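Local coordinates for activator of Hsp90 ATPase homologue 1/2-like C-terminal domain-containing protein (Staphylococcus saprophyticus subsp. saprophyticus, PDB 3Q6A), which is of unknown function but belongs to the AHA1 family, named after activators of the Hsp90 ATPase, and has a Bet v 1-like helix-grip fold, at residues D[7-12]-D[117-122]. Residues are numbered along the deposited sequence; the frame is centred on the assembly and turned at random.
Sequences MQVDVP and SCLKVY
M7 and V9, at the end of strand 3-9, outermost in the sheet of its chain, pack on S117, L119 and K120 of the long C-terminal helix 102-125, a strand-on-helix contact of the helix-grip fold with one hydrogen bond across it, from K120 to the Q8 carbonyl. The axes of strand 7-9 and helix 117-122 run nearly parallel, 10° apart, and approach to 8.4 Å. K120 reaches across with CG anti to its backbone N (chi1 -178°) and its chain extended until a bend at chi4 brings NZ over the Q8 carbonyl. NZ donates to Q8 O at 2.8 Å from above the carbonyl plane, 47° out of it. The same ammonium forms a salt bridge with E124, one helical turn on, whose carboxylate also accepts a hydrogen bond from the backbone N-H of D10. The selenomethionine M7 crosses the lysine chain at about a right angle, SE 4.0 Å from K120 CD, and its CE ends 3.5 Å from S117 OG, a hydroxyl bonded to V113 O. On V9, CG1 lies against K120 CA, while CG2 meets L119 CD2 at 4.3 Å. The ammonium of the buried K120 is met by a strand carbonyl and a helix carboxylate, which probably helps keep it protonated and links the end of the strand to the helix.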
loop_
_atom_site.group_PDB
_atom_site.type_symbol
_atom_site.label_atom_id
_atom_site.label_comp_id
_atom_site.label_asym_id
_atom_site.label_seq_id
_atom_site.Cartn_x
_atom_site.Cartn_y
_atom_site.Cartn_z
HETATM N N MSE D 7 0.369 9.550 -3.491
HETATM C CA MSE D 7 0.820 8.465 -4.361
HETATM C C MSE D 7 1.025 8.958 -5.790
HETATM O O MSE D 7 0.141 9.575 -6.375
HETATM C CB MSE D 7 -0.200 7.329 -4.389
HETATM C CG MSE D 7 0.221 6.133 -5.256
HETATM SE SE MSE D 7 1.597 5.168 -4.539
HETATM C CE MSE D 7 0.692 4.292 -3.150
ATOM N N GLN D 8 2.193 8.667 -6.339
ATOM C CA GLN D 8 2.505 9.042 -7.711
ATOM C C GLN D 8 1.946 7.979 -8.638
ATOM O O GLN D 8 2.091 6.782 -8.378
ATOM C CB GLN D 8 4.027 9.162 -7.893
ATOM C CG GLN D 8 4.467 9.159 -9.350
ATOM C CD GLN D 8 4.076 10.419 -10.110
ATOM O OE1 GLN D 8 3.821 10.363 -11.312
ATOM N NE2 GLN D 8 4.053 11.564 -9.418
ATOM N N VAL D 9 1.255 8.415 -9.689
ATOM C CA VAL D 9 0.695 7.514 -10.686
ATOM C C VAL D 9 1.131 8.075 -12.044
ATOM O O VAL D 9 0.822 9.220 -12.379
ATOM C CB VAL D 9 -0.837 7.455 -10.624
ATOM C CG1 VAL D 9 -1.317 6.362 -11.532
ATOM C CG2 VAL D 9 -1.308 7.202 -9.176
ATOM N N ASP D 10 1.832 7.255 -12.823
ATOM C CA ASP D 10 2.390 7.688 -14.108
ATOM C C ASP D 10 1.461 7.784 -15.319
ATOM O O ASP D 10 1.744 7.220 -16.387
ATOM C CB ASP D 10 3.595 6.805 -14.461
ATOM C CG ASP D 10 4.701 6.861 -13.412
ATOM O OD1 ASP D 10 4.711 7.772 -12.551
ATOM O OD2 ASP D 10 5.597 5.988 -13.456
ATOM N N VAL D 11 0.345 8.493 -15.148
ATOM C CA VAL D 11 -0.617 8.716 -16.230
ATOM C C VAL D 11 -1.142 10.131 -16.046
ATOM O O VAL D 11 -0.966 10.712 -14.986
ATOM C CB VAL D 11 -1.818 7.739 -16.195
ATOM C CG1 VAL D 11 -1.352 6.317 -16.432
ATOM C CG2 VAL D 11 -2.547 7.858 -14.879
ATOM N N PRO D 12 -1.768 10.712 -17.088
ATOM C CA PRO D 12 -2.296 12.076 -16.973
ATOM C C PRO D 12 -3.375 12.196 -15.895
ATOM O O PRO D 12 -4.125 11.258 -15.644
ATOM C CB PRO D 12 -2.845 12.364 -18.373
ATOM C CG PRO D 12 -1.972 11.524 -19.255
ATOM C CD PRO D 12 -1.901 10.220 -18.466
ATOM N N SER D 117 -2.255 2.127 -3.874
ATOM C CA SER D 117 -1.326 1.190 -4.517
ATOM C C SER D 117 -2.086 0.408 -5.566
ATOM O O SER D 117 -1.576 0.158 -6.650
ATOM C CB SER D 117 -0.723 0.212 -3.490
ATOM O OG SER D 117 0.059 0.931 -2.561
ATOM N N CYS D 118 -3.309 0.008 -5.238
ATOM C CA CYS D 118 -4.148 -0.710 -6.190
ATOM C C CYS D 118 -4.440 0.238 -7.357
ATOM O O CYS D 118 -4.467 -0.175 -8.513
ATOM C CB CYS D 118 -5.463 -1.116 -5.537
ATOM S SG CYS D 118 -5.286 -2.383 -4.267
ATOM N N LEU D 119 -4.677 1.505 -7.038
ATOM C CA LEU D 119 -4.945 2.508 -8.069
ATOM C C LEU D 119 -3.769 2.582 -9.053
ATOM O O LEU D 119 -3.951 2.486 -10.275
ATOM C CB LEU D 119 -5.160 3.872 -7.423
ATOM C CG LEU D 119 -5.286 5.045 -8.398
ATOM C CD1 LEU D 119 -6.566 4.881 -9.226
ATOM C CD2 LEU D 119 -5.250 6.351 -7.648
ATOM N N LYS D 120 -2.569 2.737 -8.509
ATOM C CA LYS D 120 -1.345 2.859 -9.302
ATOM C C LYS D 120 -1.143 1.669 -10.235
ATOM O O LYS D 120 -0.841 1.830 -11.437
ATOM C CB LYS D 120 -0.149 3.034 -8.360
ATOM C CG LYS D 120 1.205 3.235 -9.057
ATOM C CD LYS D 120 2.343 3.329 -8.052
ATOM C CE LYS D 120 3.705 3.528 -8.740
ATOM N NZ LYS D 120 3.839 4.880 -9.415
ATOM N N VAL D 121 -1.331 0.467 -9.699
ATOM C CA VAL D 121 -1.175 -0.734 -10.501
ATOM C C VAL D 121 -2.222 -0.827 -11.613
ATOM O O VAL D 121 -1.908 -1.193 -12.747
ATOM C CB VAL D 121 -1.294 -1.993 -9.634
ATOM C CG1 VAL D 121 -1.180 -3.232 -10.509
ATOM C CG2 VAL D 121 -0.212 -1.977 -8.560
ATOM N N TYR D 122 -3.469 -0.505 -11.283
ATOM C CA TYR D 122 -4.543 -0.570 -12.269
ATOM C C TYR D 122 -4.314 0.390 -13.446
ATOM O O TYR D 122 -4.498 0.009 -14.606
ATOM C CB TYR D 122 -5.888 -0.280 -11.589
ATOM C CG TYR D 122 -7.050 -0.021 -12.532
ATOM C CD1 TYR D 122 -7.499 -1.012 -13.402
ATOM C CD2 TYR D 122 -7.688 1.223 -12.557
ATOM C CE1 TYR D 122 -8.561 -0.771 -14.288
ATOM C CE2 TYR D 122 -8.756 1.474 -13.439
ATOM C CZ TYR D 122 -9.179 0.469 -14.301
ATOM O OH TYR D 122 -10.206 0.706 -15.197
#